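Putative superoxide reductase (Thermotoga maritima, PDB 3QZB) probably reduces superoxide to hydrogen peroxide at an iron centre, using electrons delivered by rubredoxin. Local coordinates at residues Tyr81-Glu93 / Ala102-Lys114. Residues are numbered along the deposited sequence; the frame is centred on the assembly and turned at random. Where two conformers were deposited one is given.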
loop_
_atom_site.group_PDB
_atom_site.type_symbol
_atom_site.label_atom_id
_atom_site.label_comp_id
_atom_site.label_asym_id
_atom_site.label_seq_id
_atom_site.Cartn_x
_atom_site.Cartn_y
_atom_site.Cartn_z
ATOM N N TYR A 81 11.499 1.417 -11.653
ATOM C CA TYR A 81 10.199 1.986 -11.577
ATOM C C TYR A 81 9.273 0.968 -10.969
ATOM O O TYR A 81 9.247 -0.186 -11.400
ATOM C CB TYR A 81 9.681 2.469 -12.958
ATOM C CG TYR A 81 10.668 3.429 -13.581
ATOM C CD1 TYR A 81 10.631 4.761 -13.307
ATOM C CD2 TYR A 81 11.758 2.951 -14.262
ATOM C CE1 TYR A 81 11.627 5.623 -13.793
ATOM C CE2 TYR A 81 12.713 3.795 -14.740
ATOM C CZ TYR A 81 12.640 5.141 -14.518
ATOM O OH TYR A 81 13.630 6.002 -14.975
ATOM N N GLU A 82 8.519 1.377 -9.947
ATOM C CA GLU A 82 7.582 0.475 -9.288
ATOM C C GLU A 82 6.367 0.305 -10.198
ATOM O O GLU A 82 5.580 1.223 -10.400
ATOM C CB GLU A 82 7.154 1.028 -7.922
ATOM C CG GLU A 82 6.383 -0.017 -7.084
ATOM C CD GLU A 82 6.019 0.485 -5.712
ATOM O OE1 GLU A 82 5.296 1.516 -5.647
ATOM O OE2 GLU A 82 6.429 -0.163 -4.707
ATOM N N VAL A 83 6.247 -0.861 -10.782
ATOM C CA VAL A 83 5.071 -1.223 -11.573
ATOM C C VAL A 83 3.816 -1.287 -10.698
ATOM O O VAL A 83 2.764 -0.809 -11.057
ATOM C CB VAL A 83 5.318 -2.558 -12.304
ATOM C CG1 VAL A 83 4.051 -3.186 -12.870
ATOM C CG2 VAL A 83 6.379 -2.364 -13.391
ATOM N N GLY A 84 3.965 -1.865 -9.489
ATOM C CA GLY A 84 2.847 -1.978 -8.591
ATOM C C GLY A 84 3.252 -2.695 -7.314
ATOM O O GLY A 84 4.276 -3.306 -7.266
ATOM N N ARG A 85 2.375 -2.545 -6.311
ATOM C CA ARG A 85 2.452 -3.310 -5.065
ATOM C C ARG A 85 1.106 -3.978 -4.925
ATOM O O ARG A 85 0.046 -3.322 -5.070
ATOM C CB ARG A 85 2.749 -2.405 -3.864
ATOM C CG ARG A 85 2.718 -3.172 -2.511
ATOM C CD ARG A 85 3.088 -2.258 -1.388
ATOM N NE ARG A 85 2.764 -2.749 -0.048
ATOM C CZ ARG A 85 3.645 -2.904 0.956
ATOM N NH1 ARG A 85 4.968 -2.965 0.763
ATOM N NH2 ARG A 85 3.173 -3.057 2.195
ATOM N N TYR A 86 1.132 -5.284 -4.648
ATOM C CA TYR A 86 -0.073 -6.126 -4.659
ATOM C C TYR A 86 -0.133 -6.850 -3.306
ATOM O O TYR A 86 0.715 -7.711 -3.023
ATOM C CB TYR A 86 0.018 -7.121 -5.841
ATOM C CG TYR A 86 0.414 -6.449 -7.150
ATOM C CD1 TYR A 86 -0.537 -5.730 -7.889
ATOM C CD2 TYR A 86 1.726 -6.428 -7.562
ATOM C CE1 TYR A 86 -0.151 -5.007 -9.060
ATOM C CE2 TYR A 86 2.085 -5.732 -8.717
ATOM C CZ TYR A 86 1.183 -5.026 -9.444
ATOM O OH TYR A 86 1.618 -4.360 -10.573
ATOM N N GLU A 87 -1.072 -6.423 -2.496
ATOM C CA GLU A 87 -1.170 -6.870 -1.125
ATOM C C GLU A 87 -2.225 -7.961 -0.998
ATOM O O GLU A 87 -3.318 -7.808 -1.538
ATOM C CB GLU A 87 -1.525 -5.692 -0.212
ATOM C CG GLU A 87 -0.471 -4.645 -0.179
ATOM C CD GLU A 87 -0.763 -3.544 0.799
ATOM O OE1 GLU A 87 -1.750 -3.581 1.545
ATOM O OE2 GLU A 87 0.029 -2.552 0.795
ATOM N N PHE A 88 -1.909 -8.961 -0.195
ATOM C CA PHE A 88 -2.761 -10.131 0.063
ATOM C C PHE A 88 -3.131 -10.051 1.540
ATOM O O PHE A 88 -2.245 -10.375 2.363
ATOM C CB PHE A 88 -2.002 -11.406 -0.286
ATOM C CG PHE A 88 -1.307 -11.309 -1.623
ATOM C CD1 PHE A 88 -2.045 -11.071 -2.799
ATOM C CD2 PHE A 88 0.051 -11.426 -1.726
ATOM C CE1 PHE A 88 -1.370 -10.937 -4.014
ATOM C CE2 PHE A 88 0.676 -11.265 -2.945
ATOM C CZ PHE A 88 -0.041 -11.026 -4.087
ATOM N N ASN A 89 -4.335 -9.567 1.854
ATOM C CA ASN A 89 -4.583 -9.051 3.173
ATOM C C ASN A 89 -5.556 -9.831 4.038
ATOM O O ASN A 89 -5.836 -9.430 5.162
ATOM C CB ASN A 89 -4.961 -7.576 3.121
ATOM C CG ASN A 89 -3.810 -6.704 2.651
ATOM O OD1 ASN A 89 -2.660 -7.148 2.693
ATOM N ND2 ASN A 89 -4.101 -5.477 2.194
ATOM N N ALA A 90 -6.086 -10.951 3.535
ATOM C CA ALA A 90 -6.964 -11.813 4.317
ATOM C C ALA A 90 -6.260 -13.124 4.587
ATOM O O ALA A 90 -5.744 -13.757 3.650
ATOM C CB ALA A 90 -8.274 -12.058 3.580
ATOM N N HIS A 91 -6.225 -13.527 5.859
ATOM C CA HIS A 91 -5.504 -14.724 6.275
ATOM C C HIS A 91 -6.286 -15.506 7.333
ATOM O O HIS A 91 -5.676 -16.063 8.244
ATOM C CB HIS A 91 -4.084 -14.422 6.751
ATOM C CG HIS A 91 -3.368 -13.475 5.850
ATOM N ND1 HIS A 91 -2.865 -13.840 4.626
ATOM C CD2 HIS A 91 -3.144 -12.165 5.987
ATOM C CE1 HIS A 91 -2.362 -12.759 4.041
ATOM N NE2 HIS A 91 -2.503 -11.741 4.861
ATOM N N GLY A 92 -7.602 -15.548 7.201
ATOM C CA GLY A 92 -8.425 -16.365 8.117
ATOM C C GLY A 92 -8.695 -15.752 9.479
ATOM O O GLY A 92 -9.271 -16.434 10.336
ATOM N N GLU A 93 -8.269 -14.533 9.728
ATOM C CA GLU A 93 -8.520 -13.841 10.973
ATOM C C GLU A 93 -9.982 -13.619 11.196
ATOM O O GLU A 93 -10.694 -13.309 10.241
ATOM C CB GLU A 93 -7.854 -12.468 10.930
ATOM C CG GLU A 93 -6.413 -12.564 10.540
ATOM C CD GLU A 93 -6.138 -12.384 9.057
ATOM O OE1 GLU A 93 -7.071 -12.477 8.240
ATOM O OE2 GLU A 93 -4.958 -12.204 8.699
ATOM N N ALA A 102 -13.664 -16.335 7.232
ATOM C CA ALA A 102 -14.311 -16.711 5.974
ATOM C C ALA A 102 -13.419 -16.616 4.742
ATOM O O ALA A 102 -13.852 -17.113 3.712
ATOM C CB ALA A 102 -15.527 -15.852 5.766
ATOM N N VAL A 103 -12.284 -15.906 4.828
ATOM C CA VAL A 103 -11.600 -15.525 3.588
ATOM C C VAL A 103 -10.092 -15.514 3.763
ATOM O O VAL A 103 -9.519 -15.046 4.778
ATOM C CB VAL A 103 -12.096 -14.180 3.024
ATOM C CG1 VAL A 103 -12.064 -13.051 4.074
ATOM C CG2 VAL A 103 -11.385 -13.756 1.734
ATOM N N TYR A 104 -9.407 -15.996 2.717
ATOM C CA TYR A 104 -7.946 -15.990 2.570
ATOM C C TYR A 104 -7.590 -15.459 1.199
ATOM O O TYR A 104 -8.229 -15.834 0.221
ATOM C CB TYR A 104 -7.361 -17.415 2.662
ATOM C CG TYR A 104 -7.622 -18.103 4.000
ATOM C CD1 TYR A 104 -8.859 -18.656 4.297
ATOM C CD2 TYR A 104 -6.629 -18.183 4.944
ATOM C CE1 TYR A 104 -9.110 -19.249 5.529
ATOM C CE2 TYR A 104 -6.878 -18.806 6.182
ATOM C CZ TYR A 104 -8.131 -19.308 6.480
ATOM O OH TYR A 104 -8.317 -19.903 7.721
ATOM N N THR A 105 -6.537 -14.640 1.124
ATOM C CA THR A 105 -6.026 -14.139 -0.153
ATOM C C THR A 105 -4.705 -14.825 -0.441
ATOM O O THR A 105 -3.743 -14.706 0.343
ATOM C CB THR A 105 -5.799 -12.633 -0.133
ATOM O OG1 THR A 105 -6.952 -12.028 0.457
ATOM C CG2 THR A 105 -5.525 -12.154 -1.562
ATOM N N GLU A 106 -4.648 -15.554 -1.564
ATOM C CA GLU A 106 -3.448 -16.260 -1.951
ATOM C C GLU A 106 -2.423 -15.345 -2.606
ATOM O O GLU A 106 -2.790 -14.369 -3.263
ATOM C CB GLU A 106 -3.754 -17.438 -2.887
ATOM C CG GLU A 106 -4.637 -18.525 -2.230
ATOM C CD GLU A 106 -3.875 -19.254 -1.138
ATOM O OE1 GLU A 106 -2.935 -19.965 -1.492
ATOM O OE2 GLU A 106 -4.164 -19.095 0.056
ATOM N N PRO A 107 -1.135 -15.681 -2.481
ATOM C CA PRO A 107 -0.075 -14.809 -3.017
ATOM C C PRO A 107 0.248 -15.085 -4.482
ATOM O O PRO A 107 1.290 -15.571 -4.864
ATOM C CB PRO A 107 1.105 -15.061 -2.108
ATOM C CG PRO A 107 0.954 -16.509 -1.741
ATOM C CD PRO A 107 -0.559 -16.704 -1.580
ATOM N N THR A 108 -0.750 -14.703 -5.287
ATOM C CA THR A 108 -0.780 -14.857 -6.732
ATOM C C THR A 108 -1.336 -13.545 -7.243
ATOM O O THR A 108 -2.293 -13.027 -6.692
ATOM C CB THR A 108 -1.642 -16.087 -7.175
ATOM O OG1 THR A 108 -1.203 -17.253 -6.500
ATOM C CG2 THR A 108 -1.522 -16.299 -8.702
ATOM N N VAL A 109 -0.698 -12.970 -8.258
ATOM C CA VAL A 109 -1.254 -11.754 -8.854
ATOM C C VAL A 109 -0.941 -11.734 -10.354
ATOM O O VAL A 109 0.118 -12.121 -10.772
ATOM C CB VAL A 109 -0.784 -10.472 -8.117
ATOM C CG1 VAL A 109 0.738 -10.253 -8.288
ATOM C CG2 VAL A 109 -1.627 -9.239 -8.574
ATOM N N THR A 110 -1.902 -11.194 -11.099
ATOM C CA THR A 110 -1.676 -10.859 -12.516
ATOM C C THR A 110 -1.873 -9.355 -12.664
ATOM O O THR A 110 -2.903 -8.809 -12.318
ATOM C CB THR A 110 -2.655 -11.562 -13.430
ATOM O OG1 THR A 110 -2.600 -12.974 -13.159
ATOM C CG2 THR A 110 -2.314 -11.295 -14.907
ATOM N N THR A 111 -0.839 -8.701 -13.172
ATOM C CA THR A 111 -0.814 -7.268 -13.485
ATOM C C THR A 111 -0.510 -7.111 -14.974
ATOM O O THR A 111 0.014 -8.023 -15.623
ATOM C CB THR A 111 0.213 -6.567 -12.577
ATOM O OG1 THR A 111 0.134 -5.148 -12.680
ATOM C CG2 THR A 111 1.618 -6.948 -12.830
ATOM N N VAL A 112 -0.974 -5.987 -15.517
ATOM C CA VAL A 112 -0.894 -5.742 -16.944
ATOM C C VAL A 112 -0.120 -4.424 -17.136
ATOM O O VAL A 112 -0.442 -3.419 -16.514
ATOM C CB VAL A 112 -2.277 -5.628 -17.567
ATOM C CG1 VAL A 112 -2.170 -5.281 -19.056
ATOM C CG2 VAL A 112 -3.063 -6.902 -17.364
ATOM N N VAL A 113 0.891 -4.488 -17.975
ATOM C CA VAL A 113 1.730 -3.302 -18.268
ATOM C C VAL A 113 1.762 -3.067 -19.785
ATOM O O VAL A 113 1.430 -3.935 -20.578
ATOM C CB VAL A 113 3.170 -3.456 -17.773
ATOM C CG1 VAL A 113 3.195 -3.539 -16.235
ATOM C CG2 VAL A 113 3.903 -4.637 -18.389
ATOM N N LYS A 114 2.098 -1.831 -20.133
ATOM C CA LYS A 114 2.458 -1.467 -21.508
ATOM C C LYS A 114 3.881 -0.953 -21.438
ATOM O O LYS A 114 4.164 -0.022 -20.679
ATOM C CB LYS A 114 1.520 -0.421 -22.041
ATOM C CG LYS A 114 0.107 -0.846 -22.237
ATOM C CD LYS A 114 -0.746 0.287 -22.704
ATOM C CE LYS A 114 -2.174 -0.057 -23.036
ATOM N NZ LYS A 114 -2.841 1.136 -23.663
HETATM O O HOH W 1 -10.978 -14.552 7.169
#
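Across the core of the immunoglobulin-like beta-sandwich, strand 81-87 of one sheet faces strand 108-114 of the other; their axes lie 8.4 Å apart at 147°, a sandwich spacing rather than in-sheet pairing. V83 CG1 meets V113 CG1 in tight contact at 3.5 Å. The Y86 ring lies across V109, CD1 being 3.7 Å from V109 CG2, and its hydroxyl donates to T111 OG1 over 2.7 Å; that oxygen reaches the phenol because T111 holds it anti to the backbone N (chi1 -171°). A phenylalanine in place of Y86 would probably leave the buried T111 OG1 without this donor. F88 rests one ring face on the inverse gamma turn centred on P107, whose CA sits 3.7 Å from the ring centroid, 15° off the normal, a CH-pi contact. On the N-terminal side of this corner the two backbones meet directly: T105 N donates to A90 O (2.8 Å) and G92 N to V103 O (3.1 Å), while G92 CA lies over a face of the Y104 ring. T105 OG1 also bonds V83 O of the second subunit. The chemistry thus changes from apolar packing with one buried hydroxyl pair to backbone bonding, consistent with a sheet-to-sheet face giving way to local pairing of 103-105 with the loop after strand 81-87.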